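Local coordinates for protein putative xanthine dehydrogenase YAGS fad-binding subunit (Escherichia coli, PDB 5G5G) that probably oxidises aldehydes in the periplasm, as the subunit of an iron-sulfur and FAD-containing enzyme that carries the molybdenum ion and its pterin cytosine dinucleotide, at residues Ala173-Thr181 / Ile363-Ala372; Lys415-Gln423 / Ala705-Arg713. All blocks are in the same frame, centred on the assembly; numbering follows the deposited sequence.

Contact 1. Residues Ala173-Thr181 / Ile363-Ala372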
ATOM      1  N   ALA C 173       3.128   4.844  43.865  1.00 19.76           N
ATOM      2  CA  ALA C 173       1.909   5.581  44.209  1.00 20.84           C
ATOM      3  C   ALA C 173       0.845   5.452  43.164  1.00 20.75           C
ATOM      4  O   ALA C 173      -0.331   5.462  43.481  1.00 21.32           O
ATOM      5  CB  ALA C 173       2.217   7.071  44.430  1.00 20.82           C
ATOM      6  N   VAL C 174       1.233   5.332  41.909  1.00 19.96           N
ATOM      7  CA  VAL C 174       0.245   5.289  40.836  1.00 19.93           C
ATOM      8  C   VAL C 174       0.799   4.351  39.803  1.00 18.89           C
ATOM      9  O   VAL C 174       2.012   4.362  39.559  1.00 18.32           O
ATOM     10  CB  VAL C 174      -0.032   6.696  40.261  1.00 20.64           C
ATOM     11  CG1 VAL C 174       1.205   7.360  39.725  1.00 20.52           C
ATOM     12  CG2 VAL C 174      -1.027   6.651  39.132  1.00 20.69           C
ATOM     13  N   LYS C 175      -0.044   3.483  39.261  1.00 17.89           N
ATOM     14  CA  LYS C 175       0.457   2.526  38.321  1.00 17.35           C
ATOM     15  C   LYS C 175      -0.575   2.015  37.352  1.00 17.09           C
ATOM     16  O   LYS C 175      -1.762   2.125  37.606  1.00 17.22           O
ATOM     17  CB  LYS C 175       1.065   1.341  39.055  1.00 17.92           C
ATOM     18  CG  LYS C 175       0.058   0.489  39.808  1.00 18.40           C
ATOM     19  CD  LYS C 175       0.621  -0.241  41.009  1.00 19.08           C
ATOM     20  CE  LYS C 175       0.811   0.710  42.191  1.00 19.29           C
ATOM     21  NZ  LYS C 175       1.415   0.131  43.417  1.00 19.85           N
ATOM     22  N   ILE C 176      -0.086   1.469  36.248  1.00 16.67           N
ATOM     23  CA  ILE C 176      -0.956   0.799  35.248  1.00 17.28           C
ATOM     24  C   ILE C 176      -0.441  -0.601  34.957  1.00 17.43           C
ATOM     25  O   ILE C 176       0.743  -0.873  35.154  1.00 16.59           O
ATOM     26  CB  ILE C 176      -1.118   1.601  33.915  1.00 17.44           C
ATOM     27  CG1 ILE C 176       0.209   1.743  33.189  1.00 17.58           C
ATOM     28  CG2 ILE C 176      -1.719   2.978  34.164  1.00 17.88           C
ATOM     29  CD1 ILE C 176       0.471   0.627  32.176  1.00 18.06           C
ATOM     30  N   ASP C 177      -1.366  -1.480  34.560  1.00 17.63           N
ATOM     31  CA  ASP C 177      -1.080  -2.858  34.118  1.00 18.56           C
ATOM     32  C   ASP C 177      -2.051  -3.098  32.971  1.00 17.78           C
ATOM     33  O   ASP C 177      -3.252  -3.160  33.205  1.00 18.05           O
ATOM     34  CB  ASP C 177      -1.306  -3.866  35.251  1.00 19.83           C
ATOM     35  CG  ASP C 177      -1.027  -5.313  34.843  1.00 20.93           C
ATOM     36  OD1 ASP C 177      -1.255  -5.659  33.700  1.00 21.99           O
ATOM     37  OD2 ASP C 177      -0.622  -6.143  35.689  1.00 23.99           O
ATOM     38  N   ALA C 178      -1.541  -3.180  31.749  1.00 17.04           N
ATOM     39  CA  ALA C 178      -2.398  -3.207  30.577  1.00 16.97           C
ATOM     40  C   ALA C 178      -1.768  -4.056  29.526  1.00 16.40           C
ATOM     41  O   ALA C 178      -0.542  -4.201  29.520  1.00 16.21           O
ATOM     42  CB  ALA C 178      -2.639  -1.811  30.008  1.00 16.78           C
ATOM     43  N   THR C 179      -2.614  -4.620  28.664  1.00 16.51           N
ATOM     44  CA  THR C 179      -2.182  -5.490  27.576  1.00 16.56           C
ATOM     45  C   THR C 179      -2.639  -4.863  26.287  1.00 15.82           C
ATOM     46  O   THR C 179      -3.751  -4.353  26.203  1.00 15.38           O
ATOM     47  CB  THR C 179      -2.756  -6.929  27.761  1.00 17.97           C
ATOM     48  OG1 THR C 179      -2.259  -7.465  29.002  1.00 19.11           O
ATOM     49  CG2 THR C 179      -2.407  -7.890  26.629  1.00 18.93           C
ATOM     50  N   TYR C 180      -1.786  -4.965  25.276  1.00 14.78           N
ATOM     51  CA  TYR C 180      -2.004  -4.359  23.960  1.00 14.51           C
ATOM     52  C   TYR C 180      -1.655  -5.387  22.866  1.00 14.45           C
ATOM     53  O   TYR C 180      -0.831  -6.275  23.043  1.00 13.81           O
ATOM     54  CB  TYR C 180      -1.154  -3.100  23.738  1.00 14.02           C
ATOM     55  CG  TYR C 180      -1.263  -2.097  24.849  1.00 13.98           C
ATOM     56  CD1 TYR C 180      -0.510  -2.243  26.029  1.00 14.61           C
ATOM     57  CD2 TYR C 180      -2.120  -1.020  24.759  1.00 14.10           C
ATOM     58  CE1 TYR C 180      -0.649  -1.327  27.048  1.00 15.18           C
ATOM     59  CE2 TYR C 180      -2.253  -0.104  25.786  1.00 14.45           C
ATOM     60  CZ  TYR C 180      -1.504  -0.256  26.925  1.00 14.89           C
ATOM     61  OH  TYR C 180      -1.677   0.593  27.996  1.00 15.54           O
ATOM     62  N   THR C 181      -2.359  -5.280  21.755  1.00 14.22           N
ATOM     63  CA  THR C 181      -2.039  -6.098  20.581  1.00 13.68           C
ATOM     64  C   THR C 181      -1.904  -5.258  19.332  1.00 12.99           C
ATOM     65  O   THR C 181      -2.620  -4.253  19.154  1.00 12.62           O
ATOM     66  CB  THR C 181      -3.040  -7.253  20.318  1.00 14.35           C
ATOM     67  OG1 THR C 181      -4.338  -6.723  20.005  1.00 15.10           O
ATOM     68  CG2 THR C 181      -3.171  -8.122  21.520  1.00 15.34           C
ATOM     69  N   ILE C 363       0.611   4.433  24.375  1.00 12.26           N
ATOM     70  CA  ILE C 363      -0.749   4.439  25.010  1.00 12.30           C
ATOM     71  C   ILE C 363      -0.595   4.281  26.519  1.00 12.78           C
ATOM     72  O   ILE C 363      -1.247   4.996  27.269  1.00 13.81           O
ATOM     73  CB  ILE C 363      -1.708   3.345  24.463  1.00 12.35           C
ATOM     74  CG1 ILE C 363      -1.922   3.513  22.963  1.00 12.17           C
ATOM     75  CG2 ILE C 363      -3.017   3.362  25.218  1.00 12.56           C
ATOM     76  CD1 ILE C 363      -2.758   2.419  22.285  1.00 12.42           C
ATOM     77  N   ALA C 364       0.211   3.322  26.970  1.00 12.38           N
ATOM     78  CA  ALA C 364       0.427   3.071  28.398  1.00 12.88           C
ATOM     79  C   ALA C 364       0.884   4.320  29.124  1.00 13.13           C
ATOM     80  O   ALA C 364       0.388   4.650  30.205  1.00 13.88           O
ATOM     81  CB  ALA C 364       1.394   1.893  28.642  1.00 13.04           C
ATOM     82  N   ILE C 365       1.786   5.083  28.493  1.00 12.72           N
ATOM     83  CA  ILE C 365       2.259   6.318  29.094  1.00 12.63           C
ATOM     84  C   ILE C 365       1.102   7.331  29.189  1.00 12.96           C
ATOM     85  O   ILE C 365       0.974   8.024  30.197  1.00 13.50           O
ATOM     86  CB  ILE C 365       3.448   6.882  28.260  1.00 12.50           C
ATOM     87  CG1 ILE C 365       4.731   6.006  28.421  1.00 12.69           C
ATOM     88  CG2 ILE C 365       3.787   8.339  28.614  1.00 12.69           C
ATOM     89  CD1 ILE C 365       5.327   5.938  29.796  1.00 13.38           C
ATOM     90  N   ASP C 366       0.282   7.431  28.150  1.00 12.99           N
ATOM     91  CA  ASP C 366      -0.909   8.287  28.180  1.00 13.48           C
ATOM     92  C   ASP C 366      -1.820   7.850  29.328  1.00 14.22           C
ATOM     93  O   ASP C 366      -2.349   8.702  30.052  1.00 15.01           O
ATOM     94  CB  ASP C 366      -1.651   8.257  26.855  1.00 13.47           C
ATOM     95  CG  ASP C 366      -2.559   9.468  26.669  1.00 13.99           C
ATOM     96  OD1 ASP C 366      -2.049  10.602  26.628  1.00 14.21           O
ATOM     97  OD2 ASP C 366      -3.778   9.272  26.534  1.00 14.99           O
ATOM     98  N   GLU C 367      -2.005   6.539  29.510  1.00 14.63           N
ATOM     99  CA  GLU C 367      -2.830   6.028  30.636  1.00 15.32           C
ATOM    100  C   GLU C 367      -2.252   6.378  32.002  1.00 15.67           C
ATOM    101  O   GLU C 367      -2.988   6.787  32.906  1.00 16.10           O
ATOM    102  CB  GLU C 367      -3.073   4.520  30.548  1.00 15.88           C
ATOM    103  CG  GLU C 367      -3.811   4.087  29.258  1.00 15.83           C
ATOM    104  CD  GLU C 367      -4.302   2.655  29.288  1.00 16.32           C
ATOM    105  OE1 GLU C 367      -4.988   2.350  30.280  1.00 17.42           O
ATOM    106  OE2 GLU C 367      -3.998   1.889  28.346  1.00 15.36           O
ATOM    107  N   LEU C 368      -0.924   6.221  32.143  1.00 15.09           N
ATOM    108  CA  LEU C 368      -0.294   6.518  33.405  1.00 15.05           C
ATOM    109  C   LEU C 368      -0.328   8.007  33.722  1.00 15.08           C
ATOM    110  O   LEU C 368      -0.618   8.382  34.837  1.00 15.21           O
ATOM    111  CB  LEU C 368       1.126   5.953  33.450  1.00 14.92           C
ATOM    112  CG  LEU C 368       1.864   6.091  34.780  1.00 15.11           C
ATOM    113  CD1 LEU C 368       1.166   5.441  35.979  1.00 15.92           C
ATOM    114  CD2 LEU C 368       3.272   5.534  34.603  1.00 14.96           C
ATOM    115  N   ALA C 369      -0.091   8.854  32.713  1.00 15.00           N
ATOM    116  CA  ALA C 369      -0.125  10.305  32.898  1.00 15.14           C
ATOM    117  C   ALA C 369      -1.538  10.747  33.360  1.00 15.87           C
ATOM    118  O   ALA C 369      -1.688  11.541  34.284  1.00 16.00           O
ATOM    119  CB  ALA C 369       0.282  11.017  31.607  1.00 14.53           C
ATOM    120  N   GLU C 370      -2.552  10.163  32.751  1.00 16.38           N
ATOM    121  CA  GLU C 370      -3.931  10.466  33.079  1.00 18.02           C
ATOM    122  C   GLU C 370      -4.221  10.082  34.518  1.00 18.53           C
ATOM    123  O   GLU C 370      -4.771  10.850  35.269  1.00 18.20           O
ATOM    124  CB  GLU C 370      -4.873   9.718  32.115  1.00 19.03           C
ATOM    125  CG  GLU C 370      -6.335   9.878  32.459  1.00 20.21           C
ATOM    126  CD  GLU C 370      -7.256   9.209  31.475  1.00 21.19           C
ATOM    127  OE1 GLU C 370      -6.924   8.118  30.995  1.00 21.80           O
ATOM    128  OE2 GLU C 370      -8.325   9.794  31.185  1.00 21.83           O
ATOM    129  N   LYS C 371      -3.793   8.896  34.917  1.00 18.65           N
ATOM    130  CA  LYS C 371      -3.991   8.424  36.275  1.00 19.77           C
ATOM    131  C   LYS C 371      -3.279   9.295  37.301  1.00 19.27           C
ATOM    132  O   LYS C 371      -3.845   9.575  38.376  1.00 19.69           O
ATOM    133  CB  LYS C 371      -3.515   6.980  36.393  1.00 21.93           C
ATOM    134  CG  LYS C 371      -4.145   6.151  37.481  1.00 25.50           C
ATOM    135  CD  LYS C 371      -4.220   4.737  36.902  1.00 27.23           C
ATOM    136  CE  LYS C 371      -4.398   3.729  37.978  1.00 28.96           C
ATOM    137  NZ  LYS C 371      -4.515   2.399  37.302  1.00 28.22           N
ATOM    138  N   ALA C 372      -2.071   9.750  36.966  1.00 18.13           N
ATOM    139  CA  ALA C 372      -1.290  10.642  37.816  1.00 18.26           C
ATOM    140  C   ALA C 372      -1.804  12.072  37.833  1.00 18.16           C
ATOM    141  O   ALA C 372      -1.357  12.879  38.692  1.00 18.93           O
ATOM    142  CB  ALA C 372       0.147  10.636  37.379  1.00 17.88           C
TER
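Val174, Ile176, Ala178 and Tyr180, every second residue of strand 174-181, turn their CB atoms to helix 363-372; Val174, Ile176 and the Tyr180 ring make the apolar contact. Val174 turns CG2 onto the aliphatic part of Lys371, 3.6 Å from its CG, the two side chains running alongside each other in opposed senses; CG1 looks to the CB of Ala372. CG1 of Ile176 lies between its backbone N and carbonyl carbon (chi1 64°), which parts the two branches: CD1 lies 3.9 Å from Ala364 CB, while CG2 rests on the backbone of Glu367 and Leu368. Leu368 places CD1 against the strand backbone at Lys175 CA, and its side chain also touches Ile291 of the next strand. At the other end Tyr180 CE2 sits 3.6 Å from Ile363 CG2, and the phenol oxygen is tucked against Ala364 CB.

Two hydrogen bonds add polar grips. Tyr180 OH donates to Glu367 OE2 at 2.7 Å; the carboxylate oxygen stands at the ring edge near its plane, yet is approached from above the carboxylate plane, the two planes being 75° apart. Because Glu367 OE1 also forms a salt bridge with Arg715, the carboxylate is held at both oxygens. Farther along the helix, Lys371 extends to the strand, where NZ donates to Lys175 O at 2.8 Å, almost in line with the carbonyl bond. Lys175 itself points away from the helix, its NZ bound by the carbonyls of Phe169 and Ala172.

Strand and helix run roughly antiparallel, at 146°, with axes 8.0 Å apart. Strand 174-182, outermost in its sheet, pairs with 285-293 and opens with a classic beta bulge opposite Ala293. A helix thus layers on the edge of a mixed, largely antiparallel sheet, an alpha+beta arrangement within the molybdopterin cofactor-binding domain.

Contact 2. Residues Lys415-Gln423 / Ala705-Arg713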
ATOM      1  N   LYS C 415      -1.975  23.342  24.193  1.00 22.97           N
ATOM      2  CA  LYS C 415      -2.715  23.853  25.328  1.00 27.58           C
ATOM      3  C   LYS C 415      -4.202  24.106  25.068  1.00 27.79           C
ATOM      4  O   LYS C 415      -4.979  24.242  26.003  1.00 27.94           O
ATOM      5  CB  LYS C 415      -1.990  25.050  25.948  1.00 30.75           C
ATOM      6  CG  LYS C 415      -0.673  24.591  26.590  1.00 33.45           C
ATOM      7  CD  LYS C 415      -0.206  25.451  27.742  1.00 37.83           C
ATOM      8  CE  LYS C 415       1.071  24.918  28.359  1.00 40.41           C
ATOM      9  NZ  LYS C 415       2.265  25.433  27.612  1.00 43.11           N
ATOM     10  N   GLN C 416      -4.618  24.103  23.822  1.00 29.41           N
ATOM     11  CA  GLN C 416      -6.022  24.297  23.507  1.00 31.75           C
ATOM     12  C   GLN C 416      -6.848  22.959  23.575  1.00 28.47           C
ATOM     13  O   GLN C 416      -8.076  22.980  23.466  1.00 29.52           O
ATOM     14  CB  GLN C 416      -6.112  25.124  22.179  1.00 36.17           C
ATOM     15  CG  GLN C 416      -5.851  26.676  22.391  1.00 39.64           C
ATOM     16  CD  GLN C 416      -4.402  27.134  22.805  1.00 44.04           C
ATOM     17  OE1 GLN C 416      -3.460  27.136  21.984  1.00 46.70           O
ATOM     18  NE2 GLN C 416      -4.245  27.595  24.069  1.00 44.54           N
ATOM     19  N   ARG C 417      -6.173  21.825  23.799  1.00 24.36           N
ATOM     20  CA  ARG C 417      -6.815  20.529  24.074  1.00 23.15           C
ATOM     21  C   ARG C 417      -7.675  20.605  25.359  1.00 23.17           C
ATOM     22  O   ARG C 417      -7.257  21.172  26.372  1.00 22.91           O
ATOM     23  CB  ARG C 417      -5.761  19.435  24.290  1.00 22.17           C
ATOM     24  CG  ARG C 417      -6.332  18.043  24.572  1.00 22.96           C
ATOM     25  CD  ARG C 417      -5.231  17.052  24.950  1.00 22.94           C
ATOM     26  NE  ARG C 417      -4.862  17.304  26.342  1.00 24.29           N
ATOM     27  CZ  ARG C 417      -4.734  16.401  27.324  1.00 24.47           C
ATOM     28  NH1 ARG C 417      -4.849  15.111  27.159  1.00 23.57           N
ATOM     29  NH2 ARG C 417      -4.419  16.846  28.531  1.00 25.29           N
ATOM     30  N   ASN C 418      -8.861  20.038  25.282  1.00 23.05           N
ATOM     31  CA  ASN C 418      -9.674  19.809  26.433  1.00 23.92           C
ATOM     32  C   ASN C 418      -9.209  18.496  27.005  1.00 23.36           C
ATOM     33  O   ASN C 418      -9.326  17.460  26.343  1.00 22.12           O
ATOM     34  CB  ASN C 418     -11.144  19.754  26.041  1.00 25.38           C
ATOM     35  CG  ASN C 418     -12.063  19.811  27.252  1.00 26.14           C
ATOM     36  OD1 ASN C 418     -11.716  19.331  28.335  1.00 26.21           O
ATOM     37  ND2 ASN C 418     -13.213  20.443  27.086  1.00 27.24           N
ATOM     38  N   ALA C 419      -8.683  18.530  28.231  1.00 23.09           N
ATOM     39  CA  ALA C 419      -8.166  17.330  28.897  1.00 22.96           C
ATOM     40  C   ALA C 419      -9.271  16.367  29.368  1.00 23.14           C
ATOM     41  O   ALA C 419      -9.006  15.200  29.606  1.00 24.00           O
ATOM     42  CB  ALA C 419      -7.308  17.738  30.088  1.00 24.48           C
ATOM     43  N   THR C 420     -10.500  16.821  29.464  1.00 22.40           N
ATOM     44  CA  THR C 420     -11.602  15.913  29.730  1.00 22.27           C
ATOM     45  C   THR C 420     -12.041  15.347  28.377  1.00 21.71           C
ATOM     46  O   THR C 420     -12.460  16.135  27.484  1.00 21.55           O
ATOM     47  CB  THR C 420     -12.773  16.616  30.414  1.00 23.04           C
ATOM     48  OG1 THR C 420     -12.305  17.186  31.656  1.00 23.49           O
ATOM     49  CG2 THR C 420     -13.885  15.629  30.732  1.00 23.75           C
ATOM     50  N   PRO C 421     -11.964  14.011  28.217  1.00 20.95           N
ATOM     51  CA  PRO C 421     -12.320  13.460  26.895  1.00 20.49           C
ATOM     52  C   PRO C 421     -13.771  13.662  26.531  1.00 20.57           C
ATOM     53  O   PRO C 421     -14.617  13.722  27.412  1.00 21.21           O
ATOM     54  CB  PRO C 421     -12.072  11.971  27.049  1.00 20.24           C
ATOM     55  CG  PRO C 421     -11.049  11.885  28.109  1.00 20.61           C
ATOM     56  CD  PRO C 421     -11.390  12.980  29.088  1.00 21.12           C
ATOM     57  N   GLY C 422     -14.050  13.742  25.239  1.00 20.08           N
ATOM     58  CA  GLY C 422     -15.397  13.697  24.750  1.00 20.97           C
ATOM     59  C   GLY C 422     -16.227  14.951  24.734  1.00 22.41           C
ATOM     60  O   GLY C 422     -17.433  14.868  24.498  1.00 23.17           O
ATOM     61  N   GLN C 423     -15.612  16.104  24.959  1.00 22.91           N
ATOM     62  CA  GLN C 423     -16.351  17.333  25.184  1.00 24.71           C
ATOM     63  C   GLN C 423     -16.303  18.303  24.036  1.00 25.01           C
ATOM     64  O   GLN C 423     -16.912  19.367  24.133  1.00 25.07           O
ATOM     65  CB  GLN C 423     -15.816  18.056  26.442  1.00 25.97           C
ATOM     66  CG  GLN C 423     -15.690  17.149  27.649  1.00 26.48           C
ATOM     67  CD  GLN C 423     -17.005  16.532  28.019  1.00 28.04           C
ATOM     68  OE1 GLN C 423     -17.995  17.233  28.206  1.00 29.55           O
ATOM     69  NE2 GLN C 423     -17.042  15.231  28.095  1.00 27.46           N
ATOM     70  N   ALA C 705      -5.398  10.347  20.584  1.00 12.60           N
ATOM     71  CA  ALA C 705      -6.346  11.362  20.082  1.00 12.70           C
ATOM     72  C   ALA C 705      -7.751  10.820  20.014  1.00 12.97           C
ATOM     73  O   ALA C 705      -8.696  11.519  20.333  1.00 14.01           O
ATOM     74  CB  ALA C 705      -5.899  11.908  18.702  1.00 12.31           C
ATOM     75  N   VAL C 706      -7.915   9.571  19.553  1.00 13.25           N
ATOM     76  CA  VAL C 706      -9.231   8.916  19.603  1.00 13.86           C
ATOM     77  C   VAL C 706      -9.777   8.798  21.028  1.00 14.02           C
ATOM     78  O   VAL C 706     -10.964   9.064  21.266  1.00 14.62           O
ATOM     79  CB  VAL C 706      -9.207   7.532  18.916  1.00 13.53           C
ATOM     80  CG1 VAL C 706     -10.489   6.762  19.182  1.00 14.22           C
ATOM     81  CG2 VAL C 706      -8.935   7.660  17.392  1.00 13.25           C
ATOM     82  N   TYR C 707      -8.897   8.433  21.971  1.00 13.79           N
ATOM     83  CA  TYR C 707      -9.302   8.433  23.368  1.00 14.53           C
ATOM     84  C   TYR C 707      -9.759   9.830  23.809  1.00 14.65           C
ATOM     85  O   TYR C 707     -10.812   9.989  24.460  1.00 15.02           O
ATOM     86  CB  TYR C 707      -8.203   7.943  24.297  1.00 14.65           C
ATOM     87  CG  TYR C 707      -8.612   8.083  25.750  1.00 15.24           C
ATOM     88  CD1 TYR C 707      -9.614   7.278  26.284  1.00 16.01           C
ATOM     89  CD2 TYR C 707      -8.027   9.029  26.587  1.00 15.52           C
ATOM     90  CE1 TYR C 707     -10.035   7.408  27.605  1.00 16.57           C
ATOM     91  CE2 TYR C 707      -8.452   9.147  27.903  1.00 16.35           C
ATOM     92  CZ  TYR C 707      -9.448   8.342  28.396  1.00 16.81           C
ATOM     93  OH  TYR C 707      -9.860   8.454  29.681  1.00 18.05           O
ATOM     94  N   ASN C 708      -8.945  10.837  23.511  1.00 14.28           N
ATOM     95  CA  ASN C 708      -9.310  12.190  23.893  1.00 14.87           C
ATOM     96  C   ASN C 708     -10.649  12.595  23.223  1.00 14.87           C
ATOM     97  O   ASN C 708     -11.483  13.296  23.811  1.00 15.37           O
ATOM     98  CB  ASN C 708      -8.200  13.162  23.528  1.00 14.99           C
ATOM     99  CG  ASN C 708      -8.521  14.593  23.927  1.00 15.65           C
ATOM    100  OD1 ASN C 708      -8.814  15.437  23.080  1.00 15.76           O
ATOM    101  ND2 ASN C 708      -8.530  14.861  25.231  1.00 16.36           N
ATOM    102  N   ALA C 709     -10.892  12.135  22.001  1.00 14.98           N
ATOM    103  CA  ALA C 709     -12.186  12.478  21.352  1.00 15.29           C
ATOM    104  C   ALA C 709     -13.407  11.826  21.927  1.00 16.25           C
ATOM    105  O   ALA C 709     -14.488  12.436  21.908  1.00 17.45           O
ATOM    106  CB  ALA C 709     -12.125  12.174  19.876  1.00 14.97           C
ATOM    107  N   THR C 710     -13.267  10.577  22.388  1.00 16.11           N
ATOM    108  CA  THR C 710     -14.389   9.741  22.706  1.00 16.72           C
ATOM    109  C   THR C 710     -14.481   9.287  24.158  1.00 17.12           C
ATOM    110  O   THR C 710     -15.531   8.850  24.580  1.00 17.63           O
ATOM    111  CB  THR C 710     -14.363   8.448  21.885  1.00 16.03           C
ATOM    112  OG1 THR C 710     -13.152   7.704  22.129  1.00 16.27           O
ATOM    113  CG2 THR C 710     -14.426   8.749  20.378  1.00 15.80           C
ATOM    114  N   GLY C 711     -13.371   9.291  24.873  1.00 16.87           N
ATOM    115  CA  GLY C 711     -13.254   8.616  26.141  1.00 17.48           C
ATOM    116  C   GLY C 711     -13.095   7.100  26.098  1.00 17.24           C
ATOM    117  O   GLY C 711     -13.256   6.462  27.137  1.00 18.09           O
ATOM    118  N   ILE C 712     -12.851   6.525  24.928  1.00 16.77           N
ATOM    119  CA  ILE C 712     -12.754   5.073  24.752  1.00 16.83           C
ATOM    120  C   ILE C 712     -11.306   4.670  24.470  1.00 16.25           C
ATOM    121  O   ILE C 712     -10.693   5.095  23.438  1.00 15.97           O
ATOM    122  CB  ILE C 712     -13.663   4.580  23.591  1.00 17.06           C
ATOM    123  CG1 ILE C 712     -15.082   5.120  23.721  1.00 17.72           C
ATOM    124  CG2 ILE C 712     -13.580   3.038  23.450  1.00 17.77           C
ATOM    125  CD1 ILE C 712     -15.890   5.000  22.420  1.00 18.13           C
ATOM    126  N   ARG C 713     -10.724   3.858  25.372  1.00 16.79           N
ATOM    127  CA  ARG C 713      -9.405   3.277  25.125  1.00 17.13           C
ATOM    128  C   ARG C 713      -9.536   2.013  24.316  1.00 17.34           C
ATOM    129  O   ARG C 713     -10.358   1.150  24.640  1.00 19.01           O
ATOM    130  CB  ARG C 713      -8.715   2.904  26.416  1.00 17.64           C
ATOM    131  CG  ARG C 713      -8.350   4.066  27.276  1.00 17.97           C
ATOM    132  CD  ARG C 713      -7.093   4.736  26.777  1.00 17.54           C
ATOM    133  NE  ARG C 713      -6.725   5.771  27.735  1.00 17.57           N
ATOM    134  CZ  ARG C 713      -5.792   6.694  27.519  1.00 16.77           C
ATOM    135  NH1 ARG C 713      -5.139   6.759  26.376  1.00 16.14           N
ATOM    136  NH2 ARG C 713      -5.542   7.578  28.466  1.00 17.75           N
TER
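Gly422, in a loop remote in sequence, gives its backbone N-H to the last turn of helix 705-710, reaching Asn708 O at 3.0 Å. The carbonyls of this turn also take two CA-H contacts: Pro421 CA meets Asn708 O, and Gly422 CA meets Ala709 O at 3.2 Å with a fairly straight angle of 158°. Gly422 takes the positive phi of the third position of the type II turn from Thr420 to Gln423, and with no side chain its CA can come this close to Ala709 O.

Asn708 supplies the second bond. Its side chain extends away from its backbone N (chi1 -179°), which carries the amide out to the loop, where ND2 donates to Asn418 O at 2.9 Å, nearly straight and in the amide plane. OD1 accepts from His433 N, which helps fix the amide's rotation; the aliphatic CG of Arg417 lies beside it. Pro421 adds apolar contact, its CG 3.8 Å from Tyr707 CE2, while Arg713 NE lies over the centre of one face of that ring.

An Asx turn at Asn418 orders the loop, and an ST turn at Thr710, whose OG1 accepts from Ile712 N, leads out of the helix. The whole is a type II beta turn docked on a helix C-terminus, with Gly711 at positive phi just beyond it.

Contact 1 is partly buried and largely apolar, a helix lying along a sheet; contact 2 is a surface contact in which a loop meets a helix end mainly through backbone and amide groups. They use different elements, and their centres are 16 Å apart, but helices 354-372 and 698-710 bring them together. Asp366 OD2 forms a salt bridge with Arg713 NH1, Glu370 OE1 pairs with Arg713 NH2, and Glu370 OE2 probably hydrogen-bonds to Tyr707 OH. Acidic residues on the helix of contact 1 thus grip Arg713 of contact 2, linking the two contacts through salt bridges and a probable hydrogen bond.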